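Local atomic coordinates of devB protein (Vibrio cholerae O1 biovar eltor str. N16961, PDB entry 1Y89), a protein that probably hydrolyses 6-phosphogluconolactone to 6-phosphogluconate in the pentose phosphate pathway. Residues M1-F7 with V224-D230; P30-S36 with F132-G138; F149-Y155 with P212-I218. One frame throughout, in Å; residues are numbered along the deposited sequence.

How the interactions relate
Interactions 1 and 2 are parallel strand pairs of one sheet, whereas interaction 3 joins a loop to the short helix 214-217. The buried pair is interaction 2, close to the centre of the chain; interaction 1 lies at the edge of this chain's sheet, where strand 2-7 pairs with the second subunit, and interaction 3 is a partly buried contact of the periphery. Their chemistry follows: a regular backbone ladder in interaction 1, a shorter ladder extended at its start by a carboxylate and supplemented by waters in interaction 2, and prolines, a tyrosine and one bridging water in interaction 3. Glu226 packs near Trp134, linking interactions 1 and 2, and Trp227 touches Ala215, linking 1 and 3.

Interaction 1: M1-F7 with V224-D230; sequences MINHKIF and VTEWYLD
Strands 2-7 and 224-230 run parallel, their axes 4.6 Å apart at closest approach and 17° from alignment, and six backbone hydrogen bonds join them without a break from Thr225 N to Met1 O through to Phe7 N to Leu229 O. On the face that carries Asn3, Lys5 and Phe7, the Asn3 and Glu226 side chains run alongside each other. Asn3 ND2 donates to Glu226 OE2 at 3.1 Å, meeting its anti side from 30° out of the carboxylate plane. The other oxygen, OE1, is held by Arg186 in a salt bridge and by Ser188 in a hydrogen bond. Next along, the Lys5 chain lies beside Tyr228 and sets CD over one face of the ring, 4.1 Å from its centroid, in a CH-pi contact. With CG anti to the carbonyl carbon (chi1 -66°), the Phe7 ring leans toward Tyr228 and brings CE1 to 3.5 Å from Tyr228 CD2; the two planes are nearly parallel but slid apart, with little overlap. The other face carries Ile2, His4 and Ile6. There the Ile2 CD1 methyl reaches the edge of the Trp227 indole, 3.8 Å from NE1, while the imidazole of His4 lies nearly parallel to the indole's five-membered ring but slid aside, centroids 5.3 Å apart. At the start of the pair, Met1, selenomethionine in this crystal, rests CG 3.8 Å from Val224 CG2. Residues Ile2 to Ile6 also pair antiparallel with a strand of the second subunit, which carries the sheet across the interface. Bonded along both edges, strand 2-7 thus becomes an interior strand of the dimer's sheet, and the Glu226 carboxylate, gripped by an amide, a hydroxyl and a guanidinium, would probably remain ionised.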
loop_
_atom_site.group_PDB
_atom_site.type_symbol
_atom_site.label_atom_id
_atom_site.label_comp_id
_atom_site.label_asym_id
_atom_site.label_seq_id
_atom_site.Cartn_x
_atom_site.Cartn_y
_atom_site.Cartn_z
HETATM N N MSE A 1 9.420 1.780 -5.788
HETATM C CA MSE A 1 8.336 0.750 -5.672
HETATM C C MSE A 1 6.992 1.325 -6.140
HETATM O O MSE A 1 6.814 2.556 -6.199
HETATM C CB MSE A 1 8.310 0.134 -4.262
HETATM C CG MSE A 1 7.791 1.000 -3.143
HETATM SE SE MSE A 1 5.811 0.752 -2.857
HETATM C CE MSE A 1 5.823 -0.017 -0.965
ATOM N N ILE A 2 6.081 0.438 -6.529
ATOM C CA ILE A 2 4.756 0.856 -6.944
ATOM C C ILE A 2 3.688 0.213 -6.047
ATOM O O ILE A 2 3.748 -0.987 -5.758
ATOM C CB ILE A 2 4.504 0.612 -8.463
ATOM C CG1 ILE A 2 3.088 1.064 -8.867
ATOM C CG2 ILE A 2 4.678 -0.857 -8.833
ATOM C CD1 ILE A 2 2.991 1.518 -10.337
ATOM N N ASN A 3 2.745 1.036 -5.606
ATOM C CA ASN A 3 1.675 0.635 -4.693
ATOM C C ASN A 3 0.328 0.925 -5.356
ATOM O O ASN A 3 0.056 2.053 -5.741
ATOM C CB ASN A 3 1.876 1.451 -3.413
ATOM C CG ASN A 3 1.040 0.995 -2.250
ATOM O OD1 ASN A 3 0.473 -0.103 -2.232
ATOM N ND2 ASN A 3 0.994 1.843 -1.222
ATOM N N HIS A 4 -0.490 -0.100 -5.580
ATOM C CA HIS A 4 -1.851 0.094 -6.087
ATOM C C HIS A 4 -2.825 -0.229 -4.965
ATOM O O HIS A 4 -2.735 -1.317 -4.326
ATOM C CB HIS A 4 -2.196 -0.894 -7.208
ATOM C CG HIS A 4 -1.289 -0.850 -8.400
ATOM N ND1 HIS A 4 0.043 -1.208 -8.346
ATOM C CD2 HIS A 4 -1.555 -0.593 -9.704
ATOM C CE1 HIS A 4 0.570 -1.126 -9.557
ATOM N NE2 HIS A 4 -0.379 -0.759 -10.399
ATOM N N LYS A 5 -3.766 0.675 -4.736
ATOM C CA LYS A 5 -4.770 0.467 -3.704
ATOM C C LYS A 5 -6.154 0.567 -4.325
ATOM O O LYS A 5 -6.442 1.528 -5.031
ATOM C CB LYS A 5 -4.620 1.505 -2.603
ATOM C CG LYS A 5 -3.242 1.557 -1.971
ATOM C CD LYS A 5 -3.277 2.438 -0.730
ATOM C CE LYS A 5 -2.027 2.257 0.100
ATOM N NZ LYS A 5 -2.450 2.132 1.514
ATOM N N ILE A 6 -7.002 -0.422 -4.074
ATOM C CA ILE A 6 -8.410 -0.379 -4.535
ATOM C C ILE A 6 -9.300 -0.390 -3.292
ATOM O O ILE A 6 -9.250 -1.325 -2.501
ATOM C CB ILE A 6 -8.748 -1.557 -5.483
ATOM C CG1 ILE A 6 -7.758 -1.612 -6.687
ATOM C CG2 ILE A 6 -10.253 -1.517 -5.948
ATOM C CD1 ILE A 6 -7.895 -2.875 -7.517
ATOM N N PHE A 7 -10.053 0.687 -3.123
ATOM C CA PHE A 7 -10.922 0.927 -1.971
ATOM C C PHE A 7 -12.353 0.708 -2.400
ATOM O O PHE A 7 -12.695 0.919 -3.569
ATOM C CB PHE A 7 -10.802 2.382 -1.494
ATOM C CG PHE A 7 -9.436 2.747 -0.928
ATOM C CD1 PHE A 7 -8.408 3.181 -1.759
ATOM C CD2 PHE A 7 -9.198 2.655 0.452
ATOM C CE1 PHE A 7 -7.154 3.532 -1.219
ATOM C CE2 PHE A 7 -7.950 2.983 0.987
ATOM C CZ PHE A 7 -6.946 3.426 0.161
ATOM N N VAL A 224 8.190 6.081 -4.015
ATOM C CA VAL A 224 6.948 5.362 -4.181
ATOM C C VAL A 224 6.014 6.033 -5.221
ATOM O O VAL A 224 5.783 7.250 -5.156
ATOM C CB VAL A 224 6.225 5.299 -2.801
ATOM C CG1 VAL A 224 4.888 4.571 -2.906
ATOM C CG2 VAL A 224 7.140 4.525 -1.811
ATOM N N THR A 225 5.484 5.244 -6.155
ATOM C CA THR A 225 4.425 5.740 -7.034
ATOM C C THR A 225 3.167 4.945 -6.668
ATOM O O THR A 225 3.224 3.714 -6.604
ATOM C CB THR A 225 4.762 5.493 -8.501
ATOM O OG1 THR A 225 5.987 6.145 -8.822
ATOM C CG2 THR A 225 3.667 6.048 -9.412
ATOM N N GLU A 226 2.053 5.631 -6.440
ATOM C CA GLU A 226 0.828 4.962 -6.025
ATOM C C GLU A 226 -0.311 5.255 -6.958
ATOM O O GLU A 226 -0.425 6.372 -7.505
ATOM C CB GLU A 226 0.419 5.429 -4.625
ATOM C CG GLU A 226 1.517 5.238 -3.632
ATOM C CD GLU A 226 1.152 5.685 -2.248
ATOM O OE1 GLU A 226 0.652 6.826 -2.074
ATOM O OE2 GLU A 226 1.385 4.876 -1.336
ATOM N N TRP A 227 -1.198 4.275 -7.067
ATOM C CA TRP A 227 -2.468 4.434 -7.733
ATOM C C TRP A 227 -3.568 4.135 -6.715
ATOM O O TRP A 227 -3.634 3.017 -6.173
ATOM C CB TRP A 227 -2.561 3.460 -8.926
ATOM C CG TRP A 227 -1.575 3.840 -10.011
ATOM C CD1 TRP A 227 -0.251 3.567 -10.052
ATOM C CD2 TRP A 227 -1.861 4.640 -11.148
ATOM N NE1 TRP A 227 0.317 4.132 -11.185
ATOM C CE2 TRP A 227 -0.663 4.790 -11.873
ATOM C CE3 TRP A 227 -3.031 5.224 -11.643
ATOM C CZ2 TRP A 227 -0.594 5.511 -13.069
ATOM C CZ3 TRP A 227 -2.958 5.946 -12.847
ATOM C CH2 TRP A 227 -1.749 6.085 -13.528
ATOM N N TYR A 228 -4.402 5.129 -6.426
ATOM C CA TYR A 228 -5.525 4.965 -5.483
ATOM C C TYR A 228 -6.794 4.891 -6.332
ATOM O O TYR A 228 -7.128 5.869 -7.006
ATOM C CB TYR A 228 -5.646 6.204 -4.571
ATOM C CG TYR A 228 -4.712 6.205 -3.369
ATOM C CD1 TYR A 228 -3.338 6.135 -3.531
ATOM C CD2 TYR A 228 -5.210 6.287 -2.077
ATOM C CE1 TYR A 228 -2.496 6.109 -2.429
ATOM C CE2 TYR A 228 -4.386 6.266 -0.970
ATOM C CZ TYR A 228 -3.022 6.167 -1.155
ATOM O OH TYR A 228 -2.192 6.099 -0.064
ATOM N N LEU A 229 -7.483 3.751 -6.329
ATOM C CA LEU A 229 -8.699 3.634 -7.125
ATOM C C LEU A 229 -9.858 3.275 -6.213
ATOM O O LEU A 229 -9.650 2.707 -5.136
ATOM C CB LEU A 229 -8.567 2.495 -8.157
ATOM C CG LEU A 229 -7.353 2.423 -9.101
ATOM C CD1 LEU A 229 -7.585 1.301 -10.097
ATOM C CD2 LEU A 229 -7.020 3.686 -9.822
ATOM N N ASP A 230 -11.075 3.567 -6.664
ATOM C CA ASP A 230 -12.230 2.941 -6.065
ATOM C C ASP A 230 -12.682 1.799 -6.958
ATOM O O ASP A 230 -12.129 1.612 -8.058
ATOM C CB ASP A 230 -13.356 3.956 -5.762
ATOM C CG ASP A 230 -13.895 4.660 -7.005
ATOM O OD1 ASP A 230 -13.341 4.523 -8.117
ATOM O OD2 ASP A 230 -14.901 5.384 -6.854
#

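Interaction 2: P30-S36 with F132-G138; sequences PVHISLS and FDWILLG
Asp133 turns its CG anti to its carbonyl carbon (chi1 -66°), which carries the carboxylate across to strand 31-35, where OD2 accepts from His32 N at 2.8 Å in a nearly straight bond (169°). The aspartate side chain thereby does the work of a strand carbonyl just before strand 134-137 begins. Its OD1 forms a salt bridge with Lys185, and the Asp133 CB meets the Val31 CG1 methyl at 3.6 Å, the two side chains crossing at about a right angle. Beyond it the backbones take over: Trp134 N donates to His32 O, Ser34 N to Trp134 O and Leu136 N to Ser34 O. Ser34 points OG anti to its own N (chi1 175°), beside Ile135 CG2 at 3.7 Å, and a water ties this hydroxyl to Leu136 O; Lys176 also bonds to OG. Leu35 and Leu136 lie side by side under helix 39-48. Adjacent parallel strands in mid-sheet, with helices 10-25 and 39-48 packed on the face of Ile33 and Leu136, fit the Rossmann-like alpha/beta fold expected of this family, and a phosphate ion, probably from the crystallisation liquor and about 5 Å from Gly138 (nearest atoms), may mark a pocket at their C-terminal ends.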
loop_
_atom_site.group_PDB
_atom_site.type_symbol
_atom_site.label_atom_id
_atom_site.label_comp_id
_atom_site.label_asym_id
_atom_site.label_seq_id
_atom_site.Cartn_x
_atom_site.Cartn_y
_atom_site.Cartn_z
ATOM N N PRO A 30 8.915 20.089 8.926
ATOM C CA PRO A 30 8.221 20.422 7.688
ATOM C C PRO A 30 8.012 19.242 6.770
ATOM O O PRO A 30 8.925 18.420 6.569
ATOM C CB PRO A 30 9.134 21.465 7.017
ATOM C CG PRO A 30 9.946 22.036 8.115
ATOM C CD PRO A 30 10.168 20.871 9.078
ATOM N N VAL A 31 6.797 19.166 6.236
ATOM C CA VAL A 31 6.402 18.171 5.246
ATOM C C VAL A 31 5.824 18.983 4.080
ATOM O O VAL A 31 4.890 19.782 4.266
ATOM C CB VAL A 31 5.339 17.175 5.795
ATOM C CG1 VAL A 31 4.899 16.151 4.692
ATOM C CG2 VAL A 31 5.863 16.468 7.070
ATOM N N HIS A 32 6.417 18.792 2.902
ATOM C CA HIS A 32 5.995 19.506 1.696
ATOM C C HIS A 32 5.087 18.628 0.855
ATOM O O HIS A 32 5.509 17.531 0.378
ATOM C CB HIS A 32 7.230 19.974 0.936
ATOM C CG HIS A 32 7.978 21.027 1.684
ATOM N ND1 HIS A 32 7.555 22.340 1.719
ATOM C CD2 HIS A 32 9.071 20.953 2.489
ATOM C CE1 HIS A 32 8.382 23.041 2.480
ATOM N NE2 HIS A 32 9.314 22.220 2.958
ATOM N N ILE A 33 3.854 19.115 0.679
ATOM C CA ILE A 33 2.798 18.375 0.008
ATOM C C ILE A 33 2.326 19.176 -1.210
ATOM O O ILE A 33 2.069 20.376 -1.121
ATOM C CB ILE A 33 1.629 18.045 0.962
ATOM C CG1 ILE A 33 2.178 17.174 2.135
ATOM C CG2 ILE A 33 0.437 17.312 0.184
ATOM C CD1 ILE A 33 1.305 17.133 3.313
ATOM N N SER A 34 2.244 18.497 -2.346
ATOM C CA SER A 34 1.755 19.123 -3.572
ATOM C C SER A 34 0.295 18.687 -3.851
ATOM O O SER A 34 -0.007 17.477 -3.918
ATOM C CB SER A 34 2.663 18.758 -4.735
ATOM O OG SER A 34 2.123 19.273 -5.950
ATOM N N LEU A 35 -0.586 19.669 -4.058
ATOM C CA LEU A 35 -2.016 19.412 -4.230
ATOM C C LEU A 35 -2.454 19.549 -5.673
ATOM O O LEU A 35 -2.052 20.486 -6.344
ATOM C CB LEU A 35 -2.825 20.400 -3.388
ATOM C CG LEU A 35 -2.618 20.363 -1.863
ATOM C CD1 LEU A 35 -3.450 21.450 -1.192
ATOM C CD2 LEU A 35 -3.037 18.968 -1.310
ATOM N N SER A 36 -3.310 18.624 -6.114
ATOM C CA SER A 36 -4.024 18.718 -7.383
ATOM C C SER A 36 -5.411 19.294 -7.051
ATOM O O SER A 36 -5.791 19.379 -5.865
ATOM C CB SER A 36 -4.144 17.317 -8.011
ATOM O OG SER A 36 -4.602 16.418 -7.023
ATOM N N PHE A 132 9.716 16.684 -2.959
ATOM C CA PHE A 132 8.449 16.690 -2.244
ATOM C C PHE A 132 8.309 15.433 -1.414
ATOM O O PHE A 132 8.729 14.334 -1.827
ATOM C CB PHE A 132 7.260 16.856 -3.209
ATOM C CG PHE A 132 6.988 18.312 -3.541
ATOM C CD1 PHE A 132 7.780 18.988 -4.472
ATOM C CD2 PHE A 132 5.995 19.009 -2.857
ATOM C CE1 PHE A 132 7.582 20.345 -4.740
ATOM C CE2 PHE A 132 5.760 20.374 -3.100
ATOM C CZ PHE A 132 6.526 21.044 -4.037
ATOM N N ASP A 133 7.724 15.607 -0.244
ATOM C CA ASP A 133 7.364 14.451 0.587
ATOM C C ASP A 133 6.208 13.692 -0.038
ATOM O O ASP A 133 6.166 12.455 0.042
ATOM C CB ASP A 133 7.007 14.891 2.010
ATOM C CG ASP A 133 8.196 15.462 2.742
ATOM O OD1 ASP A 133 9.025 14.669 3.244
ATOM O OD2 ASP A 133 8.321 16.701 2.787
ATOM N N TRP A 134 5.300 14.416 -0.690
ATOM C CA TRP A 134 4.080 13.794 -1.201
ATOM C C TRP A 134 3.457 14.672 -2.260
ATOM O O TRP A 134 3.233 15.888 -2.040
ATOM C CB TRP A 134 3.072 13.622 -0.061
ATOM C CG TRP A 134 1.929 12.643 -0.369
ATOM C CD1 TRP A 134 1.848 11.747 -1.416
ATOM C CD2 TRP A 134 0.760 12.443 0.431
ATOM N NE1 TRP A 134 0.682 11.008 -1.312
ATOM C CE2 TRP A 134 0.003 11.410 -0.179
ATOM C CE3 TRP A 134 0.267 13.054 1.607
ATOM C CZ2 TRP A 134 -1.227 10.946 0.366
ATOM C CZ3 TRP A 134 -0.949 12.595 2.147
ATOM C CH2 TRP A 134 -1.679 11.548 1.522
ATOM N N ILE A 135 3.165 14.085 -3.413
ATOM C CA ILE A 135 2.474 14.814 -4.466
ATOM C C ILE A 135 1.209 14.030 -4.769
ATOM O O ILE A 135 1.277 12.830 -5.133
ATOM C CB ILE A 135 3.363 14.971 -5.744
ATOM C CG1 ILE A 135 4.700 15.689 -5.391
ATOM C CG2 ILE A 135 2.606 15.716 -6.866
ATOM C CD1 ILE A 135 5.628 15.923 -6.622
ATOM N N LEU A 136 0.068 14.713 -4.649
ATOM C CA LEU A 136 -1.242 14.128 -5.012
ATOM C C LEU A 136 -1.516 14.546 -6.454
ATOM O O LEU A 136 -1.408 15.764 -6.797
ATOM C CB LEU A 136 -2.363 14.725 -4.127
ATOM C CG LEU A 136 -2.205 14.484 -2.604
ATOM C CD1 LEU A 136 -3.533 14.913 -1.893
ATOM C CD2 LEU A 136 -1.925 13.054 -2.334
ATOM N N LEU A 137 -1.858 13.574 -7.290
ATOM C CA LEU A 137 -2.004 13.812 -8.727
ATOM C C LEU A 137 -3.341 13.318 -9.213
ATOM O O LEU A 137 -3.916 12.383 -8.623
ATOM C CB LEU A 137 -0.886 13.099 -9.530
ATOM C CG LEU A 137 0.499 13.683 -9.242
ATOM C CD1 LEU A 137 1.565 12.738 -9.844
ATOM C CD2 LEU A 137 0.630 15.115 -9.868
ATOM N N GLY A 138 -3.833 13.965 -10.278
ATOM C CA GLY A 138 -4.995 13.501 -11.026
ATOM C C GLY A 138 -4.580 12.783 -12.298
ATOM O O GLY A 138 -3.406 12.881 -12.760
HETATM O O HOH W 1 9.530 15.928 5.809
HETATM O O HOH W 2 -0.071 18.033 -7.419
HETATM O O HOH W 3 -6.024 14.088 -7.603
#

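Interaction 3: F149-Y155 with P212-I218; sequences FPGQTDY and PYPAAKI
Tyr155 and Pro214 meet at about a right angle, the phenol directed at the proline so that Tyr155 OH comes to 3.2 Å from Pro214 CA and 3.4 Å from its CG. Around the rest of the ring the neighbours take different positions. Ile218 approaches in the ring plane, its CG1 3.9 Å from Tyr155 CE1, while the Lys217 chain passes across the tyrosine and lays CD 3.6 Å from CZ; its ammonium goes on to the carbonyls of Leu211 and Ala208. Over the centre of one face sits the CG2 methyl of Thr153, from the tyrosine's own segment, so the phenol is held at its edge and on a face at once. These groups come from the loop between strands 134-137 and 161-165 on one side and, on the other, from helix 214-217, whose N-cap position is Tyr213 and whose first residue is Pro214. The Phe149 side chain comes within about 4 Å (nearest atoms) of a phosphate ion, probably from the crystallisation liquor, that may mark a pocket. The loop's own turn is tightened by Phe149 O, which Thr153 OG1 and Gln152 N reach from opposite faces of its plane, the hydroxyl at 2.8 Å and well above that plane. Pro150 sets its ring crosswise to that of Pro214, CD to CD, and presses CB against Pro212 O at 3.4 Å. No direct hydrogen bond joins the two segments; instead a water lying in the plane of the Tyr155 ring binds its OH at 2.7 Å and donates to Pro212 O.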
loop_
_atom_site.group_PDB
_atom_site.type_symbol
_atom_site.label_atom_id
_atom_site.label_comp_id
_atom_site.label_asym_id
_atom_site.label_seq_id
_atom_site.Cartn_x
_atom_site.Cartn_y
_atom_site.Cartn_z
ATOM N N PHE A 149 0.266 17.722 -20.576
ATOM C CA PHE A 149 -0.710 17.119 -21.480
ATOM C C PHE A 149 -0.023 16.257 -22.534
ATOM O O PHE A 149 1.109 16.565 -22.933
ATOM C CB PHE A 149 -1.544 18.220 -22.145
ATOM C CG PHE A 149 -2.510 18.890 -21.184
ATOM C CD1 PHE A 149 -3.759 18.329 -20.932
ATOM C CD2 PHE A 149 -2.163 20.083 -20.551
ATOM C CE1 PHE A 149 -4.652 18.956 -20.046
ATOM C CE2 PHE A 149 -3.042 20.716 -19.653
ATOM C CZ PHE A 149 -4.270 20.142 -19.382
ATOM N N PRO A 150 -0.716 15.206 -23.011
ATOM C CA PRO A 150 -0.136 14.299 -24.017
ATOM C C PRO A 150 0.275 15.064 -25.276
ATOM O O PRO A 150 -0.429 15.968 -25.704
ATOM C CB PRO A 150 -1.273 13.302 -24.331
ATOM C CG PRO A 150 -2.517 13.838 -23.642
ATOM C CD PRO A 150 -2.083 14.816 -22.594
ATOM N N GLY A 151 1.432 14.723 -25.827
ATOM C CA GLY A 151 1.945 15.399 -27.020
ATOM C C GLY A 151 2.571 16.770 -26.778
ATOM O O GLY A 151 3.259 17.295 -27.662
ATOM N N GLN A 152 2.333 17.369 -25.611
ATOM C CA GLN A 152 2.888 18.695 -25.338
ATOM C C GLN A 152 3.803 18.742 -24.125
ATOM O O GLN A 152 4.270 19.810 -23.739
ATOM C CB GLN A 152 1.796 19.793 -25.322
ATOM C CG GLN A 152 0.617 19.617 -24.393
ATOM C CD GLN A 152 -0.378 20.832 -24.407
ATOM O OE1 GLN A 152 -0.478 21.592 -23.428
ATOM N NE2 GLN A 152 -1.081 21.010 -25.522
ATOM N N THR A 153 4.095 17.566 -23.557
ATOM C CA THR A 153 4.965 17.456 -22.398
ATOM C C THR A 153 6.421 17.153 -22.817
ATOM O O THR A 153 6.680 16.205 -23.573
ATOM C CB THR A 153 4.470 16.339 -21.461
ATOM O OG1 THR A 153 3.153 16.676 -20.995
ATOM C CG2 THR A 153 5.418 16.154 -20.257
ATOM N N ASP A 154 7.346 17.946 -22.297
ATOM C CA ASP A 154 8.774 17.716 -22.514
ATOM C C ASP A 154 9.293 17.005 -21.270
ATOM O O ASP A 154 9.502 17.640 -20.224
ATOM C CB ASP A 154 9.513 19.035 -22.739
ATOM C CG ASP A 154 11.027 18.843 -22.881
ATOM O OD1 ASP A 154 11.507 17.685 -22.891
ATOM O OD2 ASP A 154 11.736 19.852 -22.965
ATOM N N TYR A 155 9.460 15.686 -21.390
ATOM C CA TYR A 155 9.870 14.844 -20.277
ATOM C C TYR A 155 11.322 15.070 -19.925
ATOM O O TYR A 155 11.775 14.580 -18.902
ATOM C CB TYR A 155 9.629 13.342 -20.564
ATOM C CG TYR A 155 8.179 13.024 -20.730
ATOM C CD1 TYR A 155 7.345 12.800 -19.606
ATOM C CD2 TYR A 155 7.618 12.983 -21.985
ATOM C CE1 TYR A 155 5.982 12.525 -19.766
ATOM C CE2 TYR A 155 6.248 12.701 -22.157
ATOM C CZ TYR A 155 5.445 12.483 -21.049
ATOM O OH TYR A 155 4.105 12.230 -21.272
ATOM N N PRO A 212 0.486 7.358 -24.982
ATOM C CA PRO A 212 0.825 8.775 -25.021
ATOM C C PRO A 212 0.539 9.500 -23.675
ATOM O O PRO A 212 0.759 10.711 -23.571
ATOM C CB PRO A 212 -0.063 9.298 -26.151
ATOM C CG PRO A 212 -1.295 8.439 -26.065
ATOM C CD PRO A 212 -0.845 7.083 -25.556
ATOM N N TYR A 213 0.166 8.757 -22.636
ATOM C CA TYR A 213 -0.309 9.346 -21.362
ATOM C C TYR A 213 0.812 9.746 -20.405
ATOM O O TYR A 213 1.507 8.883 -19.898
ATOM C CB TYR A 213 -1.210 8.342 -20.633
ATOM C CG TYR A 213 -2.299 7.739 -21.473
ATOM C CD1 TYR A 213 -2.981 8.508 -22.406
ATOM C CD2 TYR A 213 -2.676 6.409 -21.309
ATOM C CE1 TYR A 213 -4.006 7.971 -23.161
ATOM C CE2 TYR A 213 -3.694 5.853 -22.069
ATOM C CZ TYR A 213 -4.361 6.655 -22.990
ATOM O OH TYR A 213 -5.386 6.142 -23.770
ATOM N N PRO A 214 0.950 11.051 -20.096
ATOM C CA PRO A 214 1.906 11.448 -19.060
ATOM C C PRO A 214 1.770 10.629 -17.755
ATOM O O PRO A 214 2.792 10.235 -17.167
ATOM C CB PRO A 214 1.577 12.937 -18.842
ATOM C CG PRO A 214 1.081 13.382 -20.268
ATOM C CD PRO A 214 0.296 12.215 -20.740
ATOM N N ALA A 215 0.538 10.404 -17.277
ATOM C CA ALA A 215 0.353 9.643 -16.025
ATOM C C ALA A 215 0.857 8.197 -16.116
ATOM O O ALA A 215 1.261 7.635 -15.090
ATOM C CB ALA A 215 -1.121 9.656 -15.567
ATOM N N ALA A 216 0.823 7.589 -17.314
ATOM C CA ALA A 216 1.475 6.270 -17.521
ATOM C C ALA A 216 3.019 6.327 -17.479
ATOM O O ALA A 216 3.679 5.339 -17.115
ATOM C CB ALA A 216 1.034 5.648 -18.840
ATOM N N LYS A 217 3.583 7.465 -17.866
ATOM C CA LYS A 217 5.036 7.639 -18.031
ATOM C C LYS A 217 5.784 8.191 -16.823
ATOM O O LYS A 217 7.009 8.044 -16.713
ATOM C CB LYS A 217 5.311 8.578 -19.219
ATOM C CG LYS A 217 4.877 8.019 -20.554
ATOM C CD LYS A 217 5.285 8.975 -21.668
ATOM C CE LYS A 217 4.530 8.677 -22.956
ATOM N NZ LYS A 217 4.995 7.385 -23.545
ATOM N N ILE A 218 5.071 8.867 -15.932
ATOM C CA ILE A 218 5.732 9.608 -14.862
ATOM C C ILE A 218 5.665 8.806 -13.577
ATOM O O ILE A 218 4.571 8.483 -13.092
ATOM C CB ILE A 218 5.110 11.046 -14.713
ATOM C CG1 ILE A 218 5.520 11.908 -15.928
ATOM C CG2 ILE A 218 5.609 11.718 -13.422
ATOM C CD1 ILE A 218 4.702 13.219 -16.065
HETATM O O HOH W 4 3.087 12.477 -23.750
#